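Local structure of ATP-dependent DNA helicase PIF1 (Candida albicans, 7OTJ) at residues 24-29 and 204-209; 85-90 and 429-434; 93-98 and 125-130; 195-200 and 212-217. The protein couples ATP hydrolysis to 5'-3' translocation and unwinding of DNA, and probably unwinds G-quadruplexes and forked RNA-DNA hybrids to keep nuclear and mitochondrial genomes stable. All coordinates share one frame; numbering follows the deposited sequence.

Contact 1 (24-29 and 204-209). With ADP (adenosine-5'-diphosphate), chain E; ALF (tetrafluoroaluminate ion), chain F.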
# COMPACT_ATOMS: atom_id res chain seq x y z
N THR A 24 -8.41 10.87 -11.93
CA THR A 24 -9.14 10.39 -10.77
C THR A 24 -10.38 9.60 -11.17
O THR A 24 -10.62 9.35 -12.36
CB THR A 24 -9.53 11.59 -9.90
OG1 THR A 24 -9.89 11.13 -8.59
CG2 THR A 24 -10.67 12.38 -10.52
N GLY A 25 -11.17 9.20 -10.19
CA GLY A 25 -12.35 8.40 -10.39
C GLY A 25 -12.65 7.58 -9.16
O GLY A 25 -11.79 7.37 -8.30
N SER A 26 -13.88 7.07 -9.08
CA SER A 26 -14.32 6.35 -7.90
C SER A 26 -13.50 5.08 -7.71
O SER A 26 -12.70 4.69 -8.56
CB SER A 26 -15.81 5.97 -8.01
OG SER A 26 -16.67 7.10 -8.04
N ALA A 27 -13.71 4.43 -6.56
CA ALA A 27 -13.03 3.18 -6.27
C ALA A 27 -13.32 2.14 -7.34
O ALA A 27 -14.47 1.95 -7.75
CB ALA A 27 -13.46 2.66 -4.90
N GLY A 28 -12.27 1.47 -7.82
CA GLY A 28 -12.45 0.39 -8.77
C GLY A 28 -12.69 0.81 -10.20
O GLY A 28 -13.18 0.01 -11.00
N THR A 29 -12.37 2.06 -10.54
CA THR A 29 -12.55 2.56 -11.90
C THR A 29 -11.42 2.16 -12.84
O THR A 29 -11.38 2.64 -13.98
CB THR A 29 -12.71 4.08 -11.86
OG1 THR A 29 -11.75 4.63 -10.96
CG2 THR A 29 -14.11 4.46 -11.40
N ASN A 204 -22.97 6.58 -3.04
CA ASN A 204 -23.64 7.43 -2.07
C ASN A 204 -22.75 7.74 -0.87
O ASN A 204 -22.94 8.76 -0.21
CB ASN A 204 -24.94 6.76 -1.60
CG ASN A 204 -26.05 6.79 -2.65
OD1 ASN A 204 -26.08 7.67 -3.51
ND2 ASN A 204 -26.96 5.83 -2.57
N LEU A 205 -21.80 6.85 -0.56
CA LEU A 205 -20.93 7.06 0.59
C LEU A 205 -19.92 8.19 0.37
O LEU A 205 -19.38 8.71 1.35
CB LEU A 205 -20.20 5.77 0.92
CG LEU A 205 -21.06 4.53 1.16
CD1 LEU A 205 -20.17 3.32 1.42
CD2 LEU A 205 -22.07 4.72 2.32
N ARG A 206 -19.70 8.59 -0.88
CA ARG A 206 -18.57 9.47 -1.21
C ARG A 206 -18.68 10.83 -0.52
O ARG A 206 -17.74 11.28 0.13
CB ARG A 206 -18.47 9.62 -2.73
CG ARG A 206 -18.12 8.31 -3.43
CD ARG A 206 -18.17 8.42 -4.94
NE ARG A 206 -17.16 9.32 -5.49
CZ ARG A 206 -15.87 9.02 -5.61
NH1 ARG A 206 -15.37 7.89 -5.13
NH2 ARG A 206 -15.06 9.87 -6.22
N ASP A 207 -19.82 11.50 -0.67
CA ASP A 207 -20.00 12.82 -0.07
C ASP A 207 -20.38 12.77 1.41
O ASP A 207 -20.50 13.83 2.03
CB ASP A 207 -21.05 13.63 -0.84
CG ASP A 207 -22.34 12.88 -1.03
OD1 ASP A 207 -22.28 11.67 -1.36
OD2 ASP A 207 -23.42 13.48 -0.87
N GLY A 208 -20.61 11.59 1.98
CA GLY A 208 -20.93 11.46 3.38
C GLY A 208 -22.41 11.34 3.68
O GLY A 208 -22.77 10.78 4.72
N ASN A 209 -23.27 11.88 2.82
CA ASN A 209 -24.72 11.75 3.00
C ASN A 209 -25.17 10.37 2.54
O ASN A 209 -25.01 10.02 1.36
CB ASN A 209 -25.46 12.85 2.24
CG ASN A 209 -24.97 14.24 2.61
OD1 ASN A 209 -24.56 14.50 3.74
ND2 ASN A 209 -25.00 15.15 1.64
PB ADP E . -8.77 1.57 -8.98
O1B ADP E . -9.40 2.79 -9.62
O2B ADP E . -7.26 1.60 -8.90
O3B ADP E . -9.46 1.11 -7.72
PA ADP E . -8.21 -0.99 -10.11
O1A ADP E . -7.13 -0.74 -11.14
O2A ADP E . -7.84 -1.53 -8.75
O3A ADP E . -9.09 0.36 -10.00
O5' ADP E . -9.31 -1.98 -10.73
C5' ADP E . -10.15 -2.74 -9.88
C4' ADP E . -10.64 -3.96 -10.64
O4' ADP E . -11.20 -3.55 -11.89
C3' ADP E . -9.48 -4.88 -10.95
O3' ADP E . -9.78 -6.18 -10.44
C2' ADP E . -9.38 -4.94 -12.46
O2' ADP E . -9.19 -6.29 -12.90
C1' ADP E . -10.72 -4.39 -12.93
N9 ADP E . -10.54 -3.58 -14.16
C8 ADP E . -9.84 -2.43 -14.24
N7 ADP E . -9.88 -1.94 -15.50
C5 ADP E . -10.60 -2.78 -16.25
C6 ADP E . -11.04 -2.86 -17.67
N6 ADP E . -10.68 -1.91 -18.56
N1 ADP E . -11.79 -3.92 -18.03
C2 ADP E . -12.15 -4.87 -17.15
N3 ADP E . -11.80 -4.86 -15.86
C4 ADP E . -11.04 -3.87 -15.36
AL ALF F . -8.96 1.93 -5.71
F1 ALF F . -7.26 2.40 -5.99
F2 ALF F . -10.65 1.45 -5.44
F3 ALF F . -9.45 3.56 -6.26
F4 ALF F . -8.49 0.28 -5.24
O HOH W 1 -8.40 2.84 -3.54
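Ser26 sets its hydroxyl squarely over the flat guanidinium of Arg206. OG sits above the centre of one face, 3.1 Å from the plane, and its closest atom there is CZ at 3.2 Å. The N-H groups of Arg206 lie in the plane and point outward past this oxygen, so the hydroxyl rests on the face with no bond between the two side chains. Two torsions bring the groups together: Ser26 keeps OG anti to its own carbonyl carbon (chi1 -65°), and the long arginine chain kinks at chi3 (65°) to present its face. NH1 is engaged elsewhere, in a salt bridge to Asp144 and a weak bond to the hydroxyl of Tyr477, which also receives the N-H of Ala27.

Behind this face the loop curls into a type II turn from Ser26 to Thr29. Thr29 OG1 donates to Ser26 O over 2.6 Å, lying in the carbonyl plane, and braces the turn from inside. The turn aims the amide of Gly28 at the nucleotide: Gly28 N donates to ADP O3B at 2.8 Å and makes a weaker bond to the fluoride F2. The aluminium lies 2.2 Å from ADP O3B, with water 1 as its other axial ligand, a mimic of phosphoryl transfer with the water in line for attack. Gly25 O, on the same loop, is bonded to Lys31 NZ. Arg206 thus packs against the outer side of a phosphate-binding loop, the Walker A motif (P-loop) of a helicase ATPase core caught with a transition-state analogue.

Contact 2 (85-90 and 429-434)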
# COMPACT_ATOMS: atom_id res chain seq x y z
N ILE A 85 17.79 17.99 1.68
CA ILE A 85 18.60 17.98 0.47
C ILE A 85 19.98 17.41 0.74
O ILE A 85 20.52 16.64 -0.06
CB ILE A 85 18.68 19.39 -0.13
CG1 ILE A 85 17.31 19.82 -0.65
CG2 ILE A 85 19.70 19.45 -1.25
CD1 ILE A 85 17.26 21.25 -1.07
N LYS A 86 20.58 17.78 1.87
CA LYS A 86 21.90 17.24 2.20
C LYS A 86 21.84 15.74 2.43
O LYS A 86 22.72 15.00 1.98
CB LYS A 86 22.49 17.95 3.43
CG LYS A 86 22.63 19.47 3.28
CD LYS A 86 23.68 20.04 4.24
CE LYS A 86 23.40 19.66 5.69
NZ LYS A 86 22.05 20.11 6.13
N LYS A 87 20.79 15.26 3.11
CA LYS A 87 20.64 13.83 3.34
C LYS A 87 20.53 13.07 2.03
O LYS A 87 21.18 12.04 1.83
CB LYS A 87 19.42 13.56 4.22
CG LYS A 87 19.21 12.08 4.53
CD LYS A 87 17.98 11.87 5.40
CE LYS A 87 17.82 10.40 5.76
NZ LYS A 87 16.68 10.18 6.68
N ILE A 88 19.70 13.57 1.11
CA ILE A 88 19.53 12.91 -0.18
C ILE A 88 20.83 12.94 -0.97
O ILE A 88 21.14 11.99 -1.71
CB ILE A 88 18.36 13.54 -0.94
CG1 ILE A 88 17.06 13.28 -0.17
CG2 ILE A 88 18.27 12.99 -2.36
CD1 ILE A 88 15.85 13.97 -0.74
N LYS A 89 21.62 14.01 -0.83
CA LYS A 89 22.87 14.09 -1.57
C LYS A 89 23.91 13.10 -1.03
O LYS A 89 24.81 12.69 -1.77
CB LYS A 89 23.43 15.51 -1.52
CG LYS A 89 22.72 16.47 -2.46
CD LYS A 89 23.36 17.85 -2.46
CE LYS A 89 22.64 18.79 -3.41
NZ LYS A 89 23.26 20.15 -3.44
N ARG A 90 23.79 12.71 0.24
CA ARG A 90 24.68 11.68 0.78
C ARG A 90 24.33 10.30 0.25
O ARG A 90 25.22 9.45 0.09
CB ARG A 90 24.65 11.70 2.31
CG ARG A 90 25.28 12.94 2.96
CD ARG A 90 25.42 12.75 4.46
NE ARG A 90 24.15 12.46 5.12
CZ ARG A 90 23.39 13.36 5.72
NH1 ARG A 90 23.74 14.64 5.77
NH2 ARG A 90 22.26 12.98 6.31
N GLU A 429 20.46 1.87 7.79
CA GLU A 429 21.84 2.08 7.41
C GLU A 429 22.14 3.57 7.31
O GLU A 429 21.26 4.42 7.42
CB GLU A 429 22.17 1.39 6.07
CG GLU A 429 22.23 -0.13 6.15
CD GLU A 429 22.61 -0.77 4.82
OE1 GLU A 429 22.21 -1.93 4.58
OE2 GLU A 429 23.31 -0.10 4.02
N ASP A 430 23.42 3.86 7.10
CA ASP A 430 23.87 5.18 6.69
C ASP A 430 24.32 5.10 5.24
O ASP A 430 24.66 4.02 4.73
CB ASP A 430 25.01 5.70 7.59
CG ASP A 430 26.33 4.95 7.38
OD1 ASP A 430 26.32 3.83 6.82
OD2 ASP A 430 27.38 5.48 7.81
N GLU A 431 24.31 6.25 4.58
CA GLU A 431 24.52 6.30 3.14
C GLU A 431 25.79 5.57 2.70
O GLU A 431 25.85 5.07 1.57
CB GLU A 431 24.55 7.76 2.69
CG GLU A 431 23.24 8.52 2.96
CD GLU A 431 23.14 9.06 4.38
OE1 GLU A 431 24.15 9.00 5.13
OE2 GLU A 431 22.06 9.56 4.75
N ASP A 432 26.79 5.48 3.57
CA ASP A 432 28.02 4.80 3.19
C ASP A 432 27.92 3.28 3.26
O ASP A 432 28.77 2.59 2.70
CB ASP A 432 29.18 5.27 4.07
CG ASP A 432 29.74 6.59 3.59
OD1 ASP A 432 29.59 6.92 2.40
OD2 ASP A 432 30.34 7.30 4.42
N GLY A 433 26.92 2.74 3.95
CA GLY A 433 26.74 1.30 4.02
C GLY A 433 26.88 0.70 5.40
O GLY A 433 26.74 -0.52 5.54
N THR A 434 27.16 1.50 6.43
CA THR A 434 27.31 0.99 7.78
C THR A 434 25.93 0.73 8.38
O THR A 434 25.14 1.66 8.54
CB THR A 434 28.10 1.97 8.64
OG1 THR A 434 29.41 2.15 8.08
CG2 THR A 434 28.22 1.47 10.06
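Arg90, the last residue of helix 81-90, meets Glu431 in a long, weak salt bridge. Its NE donates to Glu431 OE1 over 3.5 Å. The carboxylate oxygen lies at the edge of the guanidinium and near its plane, but the two flat groups are turned 74° apart, so they do not pair in the two-pronged way. The arginine chain bends at chi3 (-57°) and folds the guanidinium back over its own helix, with one face above Lys86 O and Lys87 CA. Below the charges, Glu431 also packs by its carbon chain: CG rests 3.5 Å from Arg90 CB, and CB leans on the last turn at Arg90 O.

The other carboxylate oxygen, OE2, also faces the arginine, 3.6 Å from Arg90 NE, and has Lys87 CG 3.8 Å away. The ammonium of Lys87 is engaged elsewhere, bonded to Phe74 O; the 5.7 Å from its NZ to Glu431 OE2 allows at most a diffuse attraction.

Within 429-434 the polar atoms look after one another. Asp430 O accepts from Gly433 N at 2.7 Å, closing a type I turn, while Asp430 OD1 accepts from Thr434 N and, weakly, from Gly433 N. Asp430 N in turn donates to Thr434 O at 3.1 Å, and Gly433 O takes a bond from Lys389. Glu431 therefore stands on a well-braced turn. The contact lies at the surface, where the tip of the beta hairpin formed by strands 424-429 and 435-446 touches the C-terminal end of a helix in the PIF1-like helicase domain.

Contact 3 (93-98 and 125-130)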
# COMPACT_ATOMS: atom_id res chain seq x y z
N LYS A 93 22.80 6.77 -4.29
CA LYS A 93 21.84 6.00 -5.07
C LYS A 93 20.55 6.79 -5.29
O LYS A 93 20.03 6.85 -6.41
CB LYS A 93 21.55 4.67 -4.37
CG LYS A 93 20.29 3.96 -4.85
CD LYS A 93 19.96 2.76 -3.97
CE LYS A 93 19.74 3.16 -2.51
NZ LYS A 93 18.64 4.16 -2.34
N ALA A 94 20.06 7.46 -4.24
CA ALA A 94 18.86 8.27 -4.38
C ALA A 94 19.14 9.58 -5.11
O ALA A 94 18.30 10.05 -5.88
CB ALA A 94 18.26 8.57 -3.00
N PHE A 95 20.32 10.17 -4.89
CA PHE A 95 20.65 11.40 -5.60
C PHE A 95 20.72 11.16 -7.10
O PHE A 95 20.22 11.97 -7.88
CB PHE A 95 21.96 11.97 -5.08
CG PHE A 95 22.41 13.20 -5.80
CD1 PHE A 95 21.64 14.35 -5.78
CD2 PHE A 95 23.60 13.22 -6.50
CE1 PHE A 95 22.05 15.49 -6.45
CE2 PHE A 95 24.02 14.35 -7.16
CZ PHE A 95 23.24 15.49 -7.14
N THR A 96 21.31 10.03 -7.51
CA THR A 96 21.34 9.71 -8.93
C THR A 96 19.93 9.51 -9.47
O THR A 96 19.58 10.01 -10.55
CB THR A 96 22.20 8.46 -9.18
OG1 THR A 96 23.55 8.73 -8.79
CG2 THR A 96 22.17 8.06 -10.64
N ARG A 97 19.08 8.82 -8.70
CA ARG A 97 17.71 8.55 -9.13
C ARG A 97 16.92 9.83 -9.31
O ARG A 97 16.10 9.95 -10.23
CB ARG A 97 17.03 7.61 -8.13
CG ARG A 97 15.64 7.19 -8.52
CD ARG A 97 15.10 6.19 -7.53
NE ARG A 97 15.33 6.65 -6.17
CZ ARG A 97 15.12 5.92 -5.08
NH1 ARG A 97 14.64 4.69 -5.17
NH2 ARG A 97 15.38 6.44 -3.89
N TRP A 98 17.15 10.82 -8.43
CA TRP A 98 16.49 12.11 -8.58
C TRP A 98 16.88 12.80 -9.88
O TRP A 98 16.08 13.55 -10.44
CB TRP A 98 16.81 13.01 -7.38
CG TRP A 98 15.83 12.93 -6.26
CD1 TRP A 98 16.05 12.40 -5.02
CD2 TRP A 98 14.48 13.39 -6.27
NE1 TRP A 98 14.91 12.52 -4.25
CE2 TRP A 98 13.93 13.12 -5.00
CE3 TRP A 98 13.68 14.01 -7.23
CZ2 TRP A 98 12.62 13.44 -4.66
CZ3 TRP A 98 12.38 14.33 -6.90
CH2 TRP A 98 11.86 14.05 -5.63
N LYS A 125 13.62 20.58 -7.81
CA LYS A 125 14.26 21.73 -8.45
C LYS A 125 15.73 21.84 -8.05
O LYS A 125 16.60 22.01 -8.90
CB LYS A 125 13.50 23.01 -8.12
CG LYS A 125 12.06 23.02 -8.62
CD LYS A 125 11.30 24.25 -8.16
CE LYS A 125 9.86 24.20 -8.64
NZ LYS A 125 9.11 25.43 -8.25
N ASN A 126 16.01 21.72 -6.75
CA ASN A 126 17.37 21.94 -6.27
C ASN A 126 18.34 20.90 -6.82
O ASN A 126 19.36 21.24 -7.42
CB ASN A 126 17.40 21.93 -4.74
CG ASN A 126 18.72 22.40 -4.18
OD1 ASN A 126 18.89 23.58 -3.87
ND2 ASN A 126 19.67 21.48 -4.06
N LEU A 127 18.03 19.62 -6.61
CA LEU A 127 18.95 18.56 -7.00
C LEU A 127 19.19 18.52 -8.50
O LEU A 127 20.25 18.09 -8.95
CB LEU A 127 18.42 17.21 -6.52
CG LEU A 127 18.19 17.04 -5.02
CD1 LEU A 127 17.76 15.63 -4.75
CD2 LEU A 127 19.44 17.38 -4.25
N ARG A 128 18.22 18.98 -9.29
CA ARG A 128 18.31 18.90 -10.74
C ARG A 128 18.71 20.21 -11.40
O ARG A 128 18.82 20.26 -12.63
CB ARG A 128 16.97 18.41 -11.32
CG ARG A 128 16.62 16.99 -10.91
CD ARG A 128 15.14 16.71 -11.09
NE ARG A 128 14.68 16.92 -12.46
CZ ARG A 128 14.73 16.01 -13.41
NH1 ARG A 128 15.30 14.83 -13.21
NH2 ARG A 128 14.20 16.28 -14.60
N ARG A 129 18.95 21.27 -10.62
CA ARG A 129 19.27 22.60 -11.15
C ARG A 129 18.24 23.05 -12.19
O ARG A 129 18.57 23.65 -13.21
CB ARG A 129 20.68 22.65 -11.75
CG ARG A 129 21.80 22.36 -10.77
CD ARG A 129 23.14 22.36 -11.49
NE ARG A 129 24.25 22.02 -10.60
CZ ARG A 129 25.52 22.00 -10.97
NH1 ARG A 129 25.89 22.29 -12.21
NH2 ARG A 129 26.45 21.67 -10.07
N ASN A 130 16.98 22.70 -11.93
CA ASN A 130 15.90 22.90 -12.89
C ASN A 130 14.75 23.61 -12.18
O ASN A 130 14.16 23.06 -11.25
CB ASN A 130 15.46 21.54 -13.44
CG ASN A 130 14.57 21.64 -14.64
OD1 ASN A 130 13.74 22.54 -14.74
ND2 ASN A 130 14.72 20.71 -15.58
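Leu127 wedges its two methyl groups against Phe95 and Trp98, joining helix 92-100 to helix 114-128; between them in the chain runs strand 103-107 of the parallel sheet of the RecA-like helicase core. The tight part is at Trp98. Leu127 CD1 lies over one face of the indole, a CH-pi contact with the five-membered ring at 3.9 Å from its centroid and 27° off the normal. The indole is anchored beyond this pair by NE1, bonded to Ala72 O, and it packs further on Leu120, Ile123 and Ile88.

The other methyl faces a looser neighbour. Leu127 CD2 touches Phe95 at the ring edge, with CE1 3.9 Å away, and this ring is only partly buried. Phe95, its CG anti to the backbone N (chi1 177°), carries its ring across to the leucine. At the end of helix 114-128 the contact gives way to solvent: Arg129, at the positive-phi position of a Schellman motif, is exposed.

Arg128 adds the polar link. NE goes to Gly135 O, while NH1 donates to Trp98 O at 3.1 Å, nearly straight at 160°, within the carbonyl plane and on a lone pair of that oxygen.

Contact 4 (195-200 and 212-217). Unlike the reference sequence in segment 195-200: Asp200 (reference Asn).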
# COMPACT_ATOMS: atom_id res chain seq x y z
N ASP A 195 -23.15 -5.51 -10.27
CA ASP A 195 -24.23 -5.22 -9.33
C ASP A 195 -24.44 -3.71 -9.29
O ASP A 195 -23.77 -3.01 -8.52
CB ASP A 195 -23.90 -5.77 -7.95
CG ASP A 195 -25.03 -5.60 -6.97
OD1 ASP A 195 -26.09 -5.03 -7.33
OD2 ASP A 195 -24.85 -6.04 -5.82
N GLN A 196 -25.39 -3.22 -10.09
CA GLN A 196 -25.55 -1.77 -10.22
C GLN A 196 -26.01 -1.14 -8.91
O GLN A 196 -25.56 -0.05 -8.56
CB GLN A 196 -26.52 -1.45 -11.35
CG GLN A 196 -26.74 0.04 -11.54
CD GLN A 196 -25.45 0.81 -11.80
OE1 GLN A 196 -24.58 0.35 -12.54
NE2 GLN A 196 -25.33 1.99 -11.20
N ARG A 197 -26.88 -1.84 -8.17
CA ARG A 197 -27.33 -1.33 -6.88
C ARG A 197 -26.15 -1.17 -5.93
O ARG A 197 -26.05 -0.16 -5.22
CB ARG A 197 -28.38 -2.27 -6.28
CG ARG A 197 -28.76 -1.96 -4.85
CD ARG A 197 -29.42 -0.60 -4.76
NE ARG A 197 -29.67 -0.18 -3.39
CZ ARG A 197 -29.94 1.07 -3.03
NH1 ARG A 197 -29.94 2.06 -3.91
NH2 ARG A 197 -30.22 1.34 -1.76
N PHE A 198 -25.25 -2.16 -5.90
CA PHE A 198 -24.05 -2.05 -5.08
C PHE A 198 -23.25 -0.80 -5.46
O PHE A 198 -22.77 -0.08 -4.58
CB PHE A 198 -23.20 -3.31 -5.24
CG PHE A 198 -22.11 -3.45 -4.21
CD1 PHE A 198 -22.17 -2.75 -3.02
CD2 PHE A 198 -21.02 -4.27 -4.45
CE1 PHE A 198 -21.16 -2.88 -2.07
CE2 PHE A 198 -20.01 -4.40 -3.51
CZ PHE A 198 -20.08 -3.70 -2.32
N ILE A 199 -23.11 -0.53 -6.76
CA ILE A 199 -22.39 0.65 -7.22
C ILE A 199 -23.09 1.92 -6.74
O ILE A 199 -22.44 2.87 -6.28
CB ILE A 199 -22.23 0.62 -8.75
CG1 ILE A 199 -21.36 -0.57 -9.16
CG2 ILE A 199 -21.61 1.91 -9.27
CD1 ILE A 199 -21.22 -0.71 -10.66
N ASP A 200 -24.43 1.96 -6.83
CA ASP A 200 -25.16 3.12 -6.33
C ASP A 200 -24.92 3.32 -4.84
O ASP A 200 -24.72 4.46 -4.38
CB ASP A 200 -26.66 2.97 -6.59
CG ASP A 200 -27.00 2.84 -8.07
OD1 ASP A 200 -26.22 3.33 -8.91
OD2 ASP A 200 -28.06 2.25 -8.38
N ASP A 212 -31.42 6.38 3.61
CA ASP A 212 -31.90 5.28 4.44
C ASP A 212 -31.75 3.94 3.73
O ASP A 212 -31.27 2.96 4.31
CB ASP A 212 -33.35 5.51 4.85
CG ASP A 212 -33.54 6.78 5.65
OD1 ASP A 212 -32.53 7.45 5.94
OD2 ASP A 212 -34.70 7.12 5.98
N ASP A 213 -32.17 3.87 2.46
CA ASP A 213 -32.14 2.60 1.74
C ASP A 213 -30.72 2.08 1.59
O ASP A 213 -30.48 0.87 1.74
CB ASP A 213 -32.81 2.75 0.38
CG ASP A 213 -34.31 2.59 0.45
OD1 ASP A 213 -34.86 2.47 1.56
OD2 ASP A 213 -34.95 2.58 -0.63
N THR A 214 -29.76 2.96 1.30
CA THR A 214 -28.36 2.54 1.24
C THR A 214 -27.89 2.04 2.60
O THR A 214 -27.29 0.97 2.70
CB THR A 214 -27.47 3.70 0.76
OG1 THR A 214 -27.75 3.98 -0.62
CG2 THR A 214 -25.99 3.36 0.91
N ALA A 215 -28.20 2.79 3.66
CA ALA A 215 -27.81 2.37 5.01
C ALA A 215 -28.45 1.04 5.37
O ALA A 215 -27.78 0.16 5.93
CB ALA A 215 -28.19 3.45 6.02
N ARG A 216 -29.74 0.88 5.09
CA ARG A 216 -30.39 -0.40 5.36
C ARG A 216 -29.78 -1.53 4.54
O ARG A 216 -29.52 -2.62 5.06
CB ARG A 216 -31.89 -0.28 5.09
CG ARG A 216 -32.67 -1.49 5.52
CD ARG A 216 -33.24 -2.21 4.33
NE ARG A 216 -34.44 -1.55 3.81
CZ ARG A 216 -34.48 -0.86 2.68
NH1 ARG A 216 -33.41 -0.70 1.92
NH2 ARG A 216 -35.64 -0.34 2.29
N ASP A 217 -29.49 -1.26 3.26
CA ASP A 217 -28.94 -2.30 2.39
C ASP A 217 -27.57 -2.78 2.87
O ASP A 217 -27.19 -3.93 2.61
CB ASP A 217 -28.86 -1.81 0.94
CG ASP A 217 -30.21 -1.81 0.24
OD1 ASP A 217 -31.24 -2.06 0.91
OD2 ASP A 217 -30.25 -1.58 -0.99
O HOH W 2 -30.45 4.41 -1.27
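A salt-bridge network ties helix 196-204 to helix 212-219, and its central pair is Arg197 with Asp217. The short helical segments run 11.0 Å apart at closest approach and cross at -113°, a gap that the long arginine spans. Its chain turns at chi2 (63°) and then extends across to the second helix, offering the side of the guanidinium that carries NE and NH2. Both nitrogens hold the same carboxylate oxygen: NE donates to Asp217 OD2 over 2.8 Å, nearly along the C-O axis, and NH2 donates to OD2 over 3.0 Å from well above the carboxylate plane. The grip is side-on, NE and NH2 on one oxygen, with the two planes 85° apart.

The second oxygen, Asp217 OD1, turns to other charges. Arg216 NH1 reaches it in a weak bond at 2.8 Å and Arg220 adds a salt bridge, while Arg216 NH2 pairs with Asp213 OD1 at 3.0 Å. Positive charge around Asp217 would be expected to keep it ionised. NH2 of Arg197 also lies beside the first turn of helix 212-219, near Asp213 and Thr214, and donates to water 2 at 3.1 Å; that water is 2.8 Å from Thr214 OG1, whose other partner is Asn204 ND2.

At the start of the first helix Asp195 acts as N-cap, its OD1 weakly receiving Phe198 N, and its carboxylate pairs with Arg486. The arrangement is that of two helices joined by a short connection and cross-linked by charge, in the PIF1-like helicase domain.

In the fold
Contact 1 is the one at the nucleotide: its 24-29 loop binds ADP and the tetrafluoroaluminate. Contact 4 is its neighbour, with centres 13 Å apart, and the two meet directly through Asn204 ND2 and Thr214 OG1, 2.8 Å apart; segment 204-209 lies on the connection between the two helices of contact 4. Contacts 2 and 3 form a second pair, 14 Å between centres, where Ile88 of helix 81-90 packs on Trp98 and Leu127. That pair lies across the chain's centre from contact 4, with centres 52 Å (contact 2) and 49 Å (contact 3) from its own; the centres of contacts 1 and 3 are 36 Å apart. The nearest atoms of contacts 2 and 3 each come within about 6 Å of the bound nucleic acid.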